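Local coordinates for transmembrane oligosaccharyl transferase (Archaeoglobus fulgidus, PDB 3WAJ), which is a multi-pass archaeal membrane protein of the STT3/AglB family, joining a zinc-binding N-terminal multi-helix region of the GT-C clan to a soluble C-terminal part with mixed helices and strands, at residues 548-553 against 623-628; 578-583 against 593-598; 599-604 against 774-779. All blocks are in the same frame, centred on the assembly; numbering follows the deposited sequence.

Interaction 1: 548-553 against 623-628; sequences ISWWDY and AVWAEG
Trp550 and Trp551 both present ring edges to one face of Trp625, making two offset edge-to-face pairs. The six-membered ring of Trp550 lies with its centroid 5.5 Å from that of the five-membered ring of Trp625, the planes at 74°; its closest atom pair is Trp550 CH2 to Trp625 CD1 at 3.7 Å. Trp551 approaches with its pyrrole side at a similar tilt of 68°. There, Trp551 NE1 and Trp625 NE1, both N-H donors, are 4.0 Å apart.

The two neighbouring indoles lean on each other: Trp551 CD1 lies 3.3 Å above the plane of the Trp550 ring, offset toward its rim. Trp551 can fold over in this way because its CG lies between the backbone N and the carbonyl carbon (chi1 61°). On the Trp551 ring, Asp552 OD1 lies over the centre, while Asp552 OD2 is held by Lys618. Farther out, Ala584, Ser585 and Met614 pack on Trp550. Trp550 and Trp551 open the WWDYG signature of the family, and the Trp551 side chain is about 10 Å from the zinc ion. With only ring contacts and 112 Å² buried, helix 619-627 probably meets this loop through shape and ring electrostatics rather than fixed polar bonds.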
loop_
_atom_site.group_PDB
_atom_site.type_symbol
_atom_site.label_atom_id
_atom_site.label_comp_id
_atom_site.label_asym_id
_atom_site.label_seq_id
_atom_site.Cartn_x
_atom_site.Cartn_y
_atom_site.Cartn_z
ATOM N N ILE A 548 -6.630 -10.541 -13.789
ATOM C CA ILE A 548 -5.396 -9.797 -13.966
ATOM C C ILE A 548 -5.607 -8.276 -14.040
ATOM O O ILE A 548 -6.454 -7.765 -14.767
ATOM C CB ILE A 548 -4.583 -10.310 -15.175
ATOM C CG1 ILE A 548 -3.154 -9.770 -15.110
ATOM C CG2 ILE A 548 -5.242 -9.927 -16.483
ATOM C CD1 ILE A 548 -2.148 -10.663 -15.805
ATOM N N SER A 549 -4.800 -7.554 -13.280
ATOM C CA SER A 549 -4.897 -6.110 -13.202
ATOM C C SER A 549 -3.584 -5.632 -12.585
ATOM O O SER A 549 -2.765 -6.441 -12.182
ATOM C CB SER A 549 -6.090 -5.720 -12.320
ATOM O OG SER A 549 -6.167 -4.311 -12.178
ATOM N N TRP A 550 -3.372 -4.330 -12.502
ATOM C CA TRP A 550 -2.137 -3.833 -11.907
ATOM C C TRP A 550 -2.080 -4.264 -10.426
ATOM O O TRP A 550 -3.123 -4.566 -9.827
ATOM C CB TRP A 550 -2.053 -2.304 -12.072
ATOM C CG TRP A 550 -0.705 -1.698 -11.759
ATOM C CD1 TRP A 550 -0.479 -0.554 -11.054
ATOM C CD2 TRP A 550 0.595 -2.197 -12.138
ATOM N NE1 TRP A 550 0.869 -0.307 -10.968
ATOM C CE2 TRP A 550 1.552 -1.297 -11.621
ATOM C CE3 TRP A 550 1.041 -3.316 -12.858
ATOM C CZ2 TRP A 550 2.934 -1.474 -11.805
ATOM C CZ3 TRP A 550 2.409 -3.496 -13.032
ATOM C CH2 TRP A 550 3.339 -2.577 -12.512
ATOM N N TRP A 551 -0.887 -4.308 -9.833
ATOM C CA TRP A 551 -0.751 -4.918 -8.504
ATOM C C TRP A 551 -1.420 -4.115 -7.386
ATOM O O TRP A 551 -1.835 -4.695 -6.382
ATOM C CB TRP A 551 0.715 -5.187 -8.170
ATOM C CG TRP A 551 1.603 -3.972 -8.132
ATOM C CD1 TRP A 551 2.341 -3.468 -9.166
ATOM C CD2 TRP A 551 1.891 -3.137 -6.993
ATOM N NE1 TRP A 551 3.059 -2.369 -8.750
ATOM C CE2 TRP A 551 2.797 -2.137 -7.426
ATOM C CE3 TRP A 551 1.460 -3.129 -5.658
ATOM C CZ2 TRP A 551 3.296 -1.144 -6.564
ATOM C CZ3 TRP A 551 1.949 -2.138 -4.801
ATOM C CH2 TRP A 551 2.862 -1.158 -5.260
ATOM N N ASP A 552 -1.524 -2.795 -7.570
ATOM C CA ASP A 552 -2.197 -1.897 -6.615
ATOM C C ASP A 552 -3.566 -2.397 -6.168
ATOM O O ASP A 552 -3.945 -2.229 -5.007
ATOM C CB ASP A 552 -2.419 -0.514 -7.259
ATOM C CG ASP A 552 -1.148 0.226 -7.497
ATOM O OD1 ASP A 552 -0.046 -0.315 -7.222
ATOM O OD2 ASP A 552 -1.254 1.364 -7.971
ATOM N N TYR A 553 -4.284 -3.009 -7.111
ATOM C CA TYR A 553 -5.717 -3.277 -7.006
ATOM C C TYR A 553 -6.057 -4.652 -6.411
ATOM O O TYR A 553 -7.236 -4.962 -6.201
ATOM C CB TYR A 553 -6.369 -3.072 -8.405
ATOM C CG TYR A 553 -6.031 -1.700 -8.956
ATOM C CD1 TYR A 553 -6.393 -0.554 -8.245
ATOM C CD2 TYR A 553 -5.337 -1.534 -10.151
ATOM C CE1 TYR A 553 -6.091 0.725 -8.710
ATOM C CE2 TYR A 553 -5.024 -0.231 -10.636
ATOM C CZ TYR A 553 -5.401 0.890 -9.896
ATOM O OH TYR A 553 -5.098 2.191 -10.320
ATOM N N ALA A 623 5.724 -0.183 -17.256
ATOM C CA ALA A 623 6.845 -0.299 -18.185
ATOM C C ALA A 623 8.154 -0.521 -17.447
ATOM O O ALA A 623 8.930 -1.409 -17.820
ATOM C CB ALA A 623 6.944 0.922 -19.088
ATOM N N VAL A 624 8.407 0.279 -16.407
ATOM C CA VAL A 624 9.633 0.120 -15.616
ATOM C C VAL A 624 9.768 -1.300 -15.066
ATOM O O VAL A 624 10.780 -1.949 -15.312
ATOM C CB VAL A 624 9.772 1.166 -14.496
ATOM C CG1 VAL A 624 11.058 0.915 -13.672
ATOM C CG2 VAL A 624 9.798 2.565 -15.093
ATOM N N TRP A 625 8.748 -1.796 -14.368
ATOM C CA TRP A 625 8.781 -3.174 -13.866
ATOM C C TRP A 625 9.000 -4.202 -14.985
ATOM O O TRP A 625 9.748 -5.170 -14.816
ATOM C CB TRP A 625 7.475 -3.519 -13.131
ATOM C CG TRP A 625 7.354 -2.991 -11.721
ATOM C CD1 TRP A 625 6.768 -1.813 -11.330
ATOM C CD2 TRP A 625 7.803 -3.632 -10.516
ATOM N NE1 TRP A 625 6.836 -1.682 -9.963
ATOM C CE2 TRP A 625 7.463 -2.781 -9.439
ATOM C CE3 TRP A 625 8.459 -4.840 -10.244
ATOM C CZ2 TRP A 625 7.758 -3.104 -8.099
ATOM C CZ3 TRP A 625 8.756 -5.161 -8.910
ATOM C CH2 TRP A 625 8.403 -4.295 -7.860
ATOM N N ALA A 626 8.322 -3.995 -16.117
ATOM C CA ALA A 626 8.377 -4.950 -17.223
ATOM C C ALA A 626 9.773 -4.994 -17.827
ATOM O O ALA A 626 10.273 -6.061 -18.166
ATOM C CB ALA A 626 7.322 -4.616 -18.316
ATOM N N GLU A 627 10.382 -3.819 -17.965
ATOM C CA GLU A 627 11.642 -3.682 -18.688
ATOM C C GLU A 627 12.880 -3.854 -17.816
ATOM O O GLU A 627 13.908 -4.311 -18.301
ATOM C CB GLU A 627 11.714 -2.328 -19.408
ATOM C CG GLU A 627 10.603 -2.088 -20.419
ATOM C CD GLU A 627 10.681 -3.011 -21.614
ATOM O OE1 GLU A 627 11.769 -3.564 -21.855
ATOM O OE2 GLU A 627 9.656 -3.175 -22.319
ATOM N N GLY A 628 12.788 -3.472 -16.544
ATOM C CA GLY A 628 13.916 -3.598 -15.636
ATOM C C GLY A 628 14.559 -2.286 -15.205
ATOM O O GLY A 628 15.281 -2.243 -14.205
#

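Interaction 2: 578-583 against 593-598; sequences YNNVPG and ESYAEF
Tyr595 reaches from helix 593-602 to the loop at Asn580 and donates its hydroxyl proton to the side-chain amide: Tyr595 OH to Asn580 OD1 is 2.8 Å. The C=O...donor angle is 134° and the donor lies in the carbonyl plane, so the bond uses a lone pair of OD1. Seen from the tyrosine, OD1 sits at the ring edge and in its plane, on the CE1 side, with Asn580 OD1 to Tyr595 CE1 at 3.5 Å. Amide and ring are turned well away from coplanar, and the two side chains cross at about a right angle.

The torsions account for the meeting. Tyr595 carries CG opposite its backbone N (chi1 -171°), which sends the phenol off the flank of the helix until its hydroxyl gets to the loop. Asn580 has its backbone in the left-handed helical conformation, phi and psi both positive; chi1 puts its CG anti to the carbonyl carbon, and the chi2 twist of -67° then turns OD1 to the hydroxyl. One helical turn on, Phe598 projects from the same side of the helix, and its leading atom CZ comes loosely to 4.3 Å from Asn580 O, that oxygen lying at the ring edge, near its plane. The Phe598 ring also has Tyr595 O at its edge.

Lys577 and Ala590 pack against Tyr595, and Pro582 covers Val599 and Lys602 farther along the helix. Gly583 occupies the N-cap position of helix 584-588, and Ser586 OG lies within hydrogen-bonding distance of Val581 O and Gly583 O, its single proton serving one or shared between them. Two consecutive helices, 584-588 and 593-602, follow the loop at the surface of the AglB core domain, the second packing back on it before strand 605-611 of the mixed sheet.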
loop_
_atom_site.group_PDB
_atom_site.type_symbol
_atom_site.label_atom_id
_atom_site.label_comp_id
_atom_site.label_asym_id
_atom_site.label_seq_id
_atom_site.Cartn_x
_atom_site.Cartn_y
_atom_site.Cartn_z
ATOM N N TYR A 578 11.875 -8.944 -19.301
ATOM C CA TYR A 578 13.286 -9.297 -19.505
ATOM C C TYR A 578 13.637 -10.748 -19.103
ATOM O O TYR A 578 14.493 -11.371 -19.734
ATOM C CB TYR A 578 14.215 -8.271 -18.829
ATOM C CG TYR A 578 14.031 -8.171 -17.330
ATOM C CD1 TYR A 578 13.193 -7.206 -16.773
ATOM C CD2 TYR A 578 14.695 -9.036 -16.470
ATOM C CE1 TYR A 578 13.026 -7.110 -15.401
ATOM C CE2 TYR A 578 14.529 -8.946 -15.096
ATOM C CZ TYR A 578 13.695 -7.982 -14.574
ATOM O OH TYR A 578 13.534 -7.902 -13.218
ATOM N N ASN A 579 12.979 -11.288 -18.074
ATOM C CA ASN A 579 13.149 -12.709 -17.713
ATOM C C ASN A 579 11.919 -13.564 -18.036
ATOM O O ASN A 579 11.786 -14.693 -17.555
ATOM C CB ASN A 579 13.535 -12.869 -16.236
ATOM C CG ASN A 579 14.981 -12.499 -15.963
ATOM O OD1 ASN A 579 15.844 -12.633 -16.832
ATOM N ND2 ASN A 579 15.252 -12.028 -14.749
ATOM N N ASN A 580 11.024 -13.000 -18.842
ATOM C CA ASN A 580 9.782 -13.657 -19.247
ATOM C C ASN A 580 8.981 -14.310 -18.112
ATOM O O ASN A 580 8.496 -15.433 -18.239
ATOM C CB ASN A 580 10.062 -14.639 -20.378
ATOM C CG ASN A 580 10.562 -13.939 -21.631
ATOM O OD1 ASN A 580 9.817 -13.191 -22.274
ATOM N ND2 ASN A 580 11.829 -14.167 -21.977
ATOM N N VAL A 581 8.865 -13.593 -16.997
ATOM C CA VAL A 581 8.063 -14.042 -15.861
ATOM C C VAL A 581 6.651 -13.512 -16.009
ATOM O O VAL A 581 6.416 -12.311 -15.881
ATOM C CB VAL A 581 8.638 -13.566 -14.518
ATOM C CG1 VAL A 581 7.757 -14.056 -13.365
ATOM C CG2 VAL A 581 10.091 -14.041 -14.353
ATOM N N PRO A 582 5.708 -14.412 -16.308
ATOM C CA PRO A 582 4.329 -13.947 -16.504
ATOM C C PRO A 582 3.797 -13.307 -15.237
ATOM O O PRO A 582 3.993 -13.826 -14.121
ATOM C CB PRO A 582 3.547 -15.226 -16.843
ATOM C CG PRO A 582 4.492 -16.396 -16.527
ATOM C CD PRO A 582 5.890 -15.846 -16.612
ATOM N N GLY A 583 3.145 -12.165 -15.420
ATOM C CA GLY A 583 2.667 -11.346 -14.323
ATOM C C GLY A 583 1.996 -10.124 -14.919
ATOM O O GLY A 583 1.856 -10.015 -16.134
ATOM N N GLU A 593 -0.678 -9.669 -29.178
ATOM C CA GLU A 593 -1.640 -10.498 -28.460
ATOM C C GLU A 593 -1.090 -11.898 -28.123
ATOM O O GLU A 593 -1.408 -12.441 -27.071
ATOM C CB GLU A 593 -2.972 -10.588 -29.219
ATOM C CG GLU A 593 -4.107 -11.135 -28.369
ATOM C CD GLU A 593 -5.435 -11.198 -29.102
ATOM O OE1 GLU A 593 -5.474 -10.939 -30.327
ATOM O OE2 GLU A 593 -6.448 -11.513 -28.444
ATOM N N SER A 594 -0.265 -12.464 -29.007
ATOM C CA SER A 594 0.335 -13.787 -28.783
ATOM C C SER A 594 1.132 -13.871 -27.491
ATOM O O SER A 594 0.973 -14.826 -26.724
ATOM C CB SER A 594 1.246 -14.181 -29.947
ATOM O OG SER A 594 0.600 -13.923 -31.169
ATOM N N TYR A 595 2.006 -12.891 -27.264
ATOM C CA TYR A 595 2.786 -12.846 -26.033
ATOM C C TYR A 595 1.867 -12.711 -24.815
ATOM O O TYR A 595 2.051 -13.408 -23.822
ATOM C CB TYR A 595 3.801 -11.705 -26.062
ATOM C CG TYR A 595 4.772 -11.746 -24.892
ATOM C CD1 TYR A 595 5.984 -12.415 -24.995
ATOM C CD2 TYR A 595 4.470 -11.122 -23.683
ATOM C CE1 TYR A 595 6.874 -12.451 -23.929
ATOM C CE2 TYR A 595 5.349 -11.152 -22.617
ATOM C CZ TYR A 595 6.547 -11.817 -22.742
ATOM O OH TYR A 595 7.422 -11.847 -21.678
ATOM N N ALA A 596 0.881 -11.816 -24.902
ATOM C CA ALA A 596 -0.105 -11.658 -23.831
ATOM C C ALA A 596 -0.803 -12.979 -23.497
ATOM O O ALA A 596 -1.011 -13.315 -22.319
ATOM C CB ALA A 596 -1.137 -10.580 -24.197
ATOM N N GLU A 597 -1.168 -13.705 -24.552
ATOM C CA GLU A 597 -1.823 -15.011 -24.454
ATOM C C GLU A 597 -0.923 -16.040 -23.755
ATOM O O GLU A 597 -1.394 -16.870 -22.975
ATOM C CB GLU A 597 -2.206 -15.493 -25.855
ATOM C CG GLU A 597 -3.549 -16.169 -25.951
ATOM C CD GLU A 597 -4.652 -15.358 -25.340
ATOM O OE1 GLU A 597 -5.586 -15.970 -24.799
ATOM O OE2 GLU A 597 -4.591 -14.119 -25.394
ATOM N N PHE A 598 0.376 -15.966 -24.028
ATOM C CA PHE A 598 1.343 -16.794 -23.334
ATOM C C PHE A 598 1.282 -16.489 -21.839
ATOM O O PHE A 598 1.176 -17.390 -21.007
ATOM C CB PHE A 598 2.758 -16.567 -23.895
ATOM C CG PHE A 598 3.858 -16.864 -22.908
ATOM C CD1 PHE A 598 4.212 -18.180 -22.606
ATOM C CD2 PHE A 598 4.542 -15.827 -22.274
ATOM C CE1 PHE A 598 5.223 -18.454 -21.676
ATOM C CE2 PHE A 598 5.559 -16.091 -21.338
ATOM C CZ PHE A 598 5.895 -17.404 -21.038
#

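Interaction 3: 599-604 against 774-779; sequences VAEKLN and FERVKG
The guanidinium of Arg776 lies with one face over the helix backbone and side chain at Ala600 and Glu601, and its NH1/NH2 edge against the Glu601 carboxylate. On that face, Ala600 CB is 3.5 Å from Arg776 NE, and Glu601 N stands 3.8 Å above the guanidinium plane, toward its rim. At the edge, Arg776 NH2 donates to Glu601 OE1 over 2.6 Å with an N-H...acceptor angle of 162°, making a salt bridge. Arg776 NH1 adds a weak second bond to the same OE1 at 3.2 Å. Both bonds fall on OE1, so one oxygen carries the grip; NH2 meets it on the anti side, 24° out of the carboxylate plane.

Arg776 is extended from CG to NE, which carries its head from strand 771-776 to helix 593-602; Glu601 bends at chi2 to turn back toward it. That helix ends in a Schellman motif, with Asn604 at positive phi as its C-prime residue, before the chain enters strand 605-611, the antiparallel neighbour of strand 771-776 in the mixed sheet. Arg776 NE is bound in a second salt bridge, to Glu597 OE1, so two carboxylates one turn apart share the arginine. Tyr693 packs on Ala600 and Arg776.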
loop_
_atom_site.group_PDB
_atom_site.type_symbol
_atom_site.label_atom_id
_atom_site.label_comp_id
_atom_site.label_asym_id
_atom_site.label_seq_id
_atom_site.Cartn_x
_atom_site.Cartn_y
_atom_site.Cartn_z
ATOM N N VAL A 599 1.332 -15.209 -21.499
ATOM C CA VAL A 599 1.299 -14.809 -20.098
ATOM C C VAL A 599 -0.016 -15.215 -19.422
ATOM O O VAL A 599 -0.016 -15.748 -18.297
ATOM C CB VAL A 599 1.536 -13.297 -19.958
ATOM C CG1 VAL A 599 1.295 -12.832 -18.512
ATOM C CG2 VAL A 599 2.937 -12.947 -20.434
ATOM N N ALA A 600 -1.130 -14.980 -20.121
ATOM C CA ALA A 600 -2.453 -15.210 -19.538
ATOM C C ALA A 600 -2.705 -16.689 -19.321
ATOM O O ALA A 600 -3.292 -17.079 -18.320
ATOM C CB ALA A 600 -3.542 -14.603 -20.397
ATOM N N GLU A 601 -2.272 -17.502 -20.279
ATOM C CA GLU A 601 -2.420 -18.944 -20.175
ATOM C C GLU A 601 -1.686 -19.484 -18.949
ATOM O O GLU A 601 -2.263 -20.244 -18.184
ATOM C CB GLU A 601 -1.918 -19.624 -21.443
ATOM C CG GLU A 601 -2.288 -21.098 -21.545
ATOM C CD GLU A 601 -3.776 -21.342 -21.815
ATOM O OE1 GLU A 601 -4.572 -20.371 -21.879
ATOM O OE2 GLU A 601 -4.156 -22.526 -21.958
ATOM N N LYS A 602 -0.430 -19.065 -18.758
ATOM C CA LYS A 602 0.369 -19.451 -17.590
ATOM C C LYS A 602 -0.310 -19.154 -16.271
ATOM O O LYS A 602 -0.183 -19.926 -15.329
ATOM C CB LYS A 602 1.733 -18.746 -17.598
ATOM C CG LYS A 602 2.671 -19.197 -18.706
ATOM C CD LYS A 602 3.144 -20.630 -18.497
ATOM C CE LYS A 602 3.705 -21.205 -19.797
ATOM N NZ LYS A 602 3.874 -22.698 -19.782
ATOM N N LEU A 603 -1.008 -18.019 -16.204
ATOM C CA LEU A 603 -1.637 -17.589 -14.958
ATOM C C LEU A 603 -3.121 -17.890 -14.978
ATOM O O LEU A 603 -3.859 -17.498 -14.069
ATOM C CB LEU A 603 -1.380 -16.108 -14.700
ATOM C CG LEU A 603 0.106 -15.744 -14.796
ATOM C CD1 LEU A 603 0.304 -14.236 -14.935
ATOM C CD2 LEU A 603 0.879 -16.296 -13.598
ATOM N N ASN A 604 -3.551 -18.590 -16.025
ATOM C CA ASN A 604 -4.935 -19.028 -16.116
ATOM C C ASN A 604 -5.920 -17.860 -15.927
ATOM O O ASN A 604 -6.877 -17.953 -15.138
ATOM C CB ASN A 604 -5.182 -20.092 -15.043
ATOM C CG ASN A 604 -6.450 -20.860 -15.268
ATOM O OD1 ASN A 604 -6.806 -21.167 -16.412
ATOM N ND2 ASN A 604 -7.161 -21.170 -14.174
ATOM N N PHE A 774 -12.686 -6.890 -18.934
ATOM C CA PHE A 774 -12.702 -7.719 -20.126
ATOM C C PHE A 774 -12.696 -9.203 -19.747
ATOM O O PHE A 774 -12.192 -9.582 -18.682
ATOM C CB PHE A 774 -11.484 -7.407 -20.989
ATOM C CG PHE A 774 -11.405 -5.970 -21.425
ATOM C CD1 PHE A 774 -11.821 -5.596 -22.702
ATOM C CD2 PHE A 774 -10.917 -4.987 -20.563
ATOM C CE1 PHE A 774 -11.763 -4.259 -23.122
ATOM C CE2 PHE A 774 -10.849 -3.643 -20.977
ATOM C CZ PHE A 774 -11.276 -3.284 -22.263
ATOM N N GLU A 775 -13.249 -10.038 -20.624
ATOM C CA GLU A 775 -13.200 -11.481 -20.443
ATOM C C GLU A 775 -12.252 -12.097 -21.455
ATOM O O GLU A 775 -12.337 -11.813 -22.658
ATOM C CB GLU A 775 -14.584 -12.125 -20.614
ATOM C CG GLU A 775 -14.580 -13.623 -20.321
ATOM C CD GLU A 775 -15.913 -14.291 -20.599
ATOM O OE1 GLU A 775 -16.744 -13.697 -21.330
ATOM O OE2 GLU A 775 -16.124 -15.420 -20.091
ATOM N N ARG A 776 -11.348 -12.943 -20.970
ATOM C CA ARG A 776 -10.491 -13.703 -21.870
ATOM C C ARG A 776 -11.284 -14.908 -22.373
ATOM O O ARG A 776 -11.948 -15.607 -21.606
ATOM C CB ARG A 776 -9.198 -14.138 -21.179
ATOM C CG ARG A 776 -8.303 -14.986 -22.051
ATOM C CD ARG A 776 -6.887 -15.118 -21.493
ATOM N NE ARG A 776 -6.132 -16.026 -22.349
ATOM C CZ ARG A 776 -5.857 -17.291 -22.051
ATOM N NH1 ARG A 776 -6.216 -17.785 -20.878
ATOM N NH2 ARG A 776 -5.197 -18.050 -22.922
ATOM N N VAL A 777 -11.196 -15.152 -23.672
ATOM C CA VAL A 777 -12.153 -15.992 -24.363
ATOM C C VAL A 777 -11.431 -16.724 -25.492
ATOM O O VAL A 777 -10.500 -16.170 -26.085
ATOM C CB VAL A 777 -13.276 -15.070 -24.903
ATOM C CG1 VAL A 777 -13.473 -15.225 -26.392
ATOM C CG2 VAL A 777 -14.558 -15.248 -24.129
ATOM N N LYS A 778 -11.838 -17.959 -25.789
ATOM C CA LYS A 778 -11.235 -18.700 -26.902
ATOM C C LYS A 778 -11.457 -17.966 -28.221
ATOM O O LYS A 778 -10.500 -17.656 -28.930
ATOM C CB LYS A 778 -11.801 -20.118 -27.001
ATOM C CG LYS A 778 -10.940 -21.188 -26.344
ATOM C CD LYS A 778 -11.726 -22.476 -26.106
ATOM C CE LYS A 778 -10.859 -23.530 -25.449
ATOM N NZ LYS A 778 -9.975 -22.925 -24.406
ATOM N N GLY A 779 -12.722 -17.686 -28.531
ATOM C CA GLY A 779 -13.094 -16.948 -29.729
ATOM C C GLY A 779 -13.589 -17.872 -30.831
ATOM O O GLY A 779 -13.005 -18.936 -31.059
#

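How the interactions relate
Interactions 2 and 3 use the same helix, 593-602, and their centres are about 12 Å apart. The helix segment of interaction 2 also supplies a carboxylate to interaction 3, and Leu603 CD1 packs 3.5 Å from Gly583 N. Interaction 1 touches interaction 2 through Tyr578, which packs on the C-terminal end of helix 619-627, but stops about 4 Å short of interaction 3 at the nearest atoms. Interaction 2 is a surface contact with a neutral hydrogen bond; interactions 1 and 3 are partly buried. Interaction 1 is wholly aromatic and lies nearest the chain's centre, whereas interaction 3 joins helix to sheet by charge.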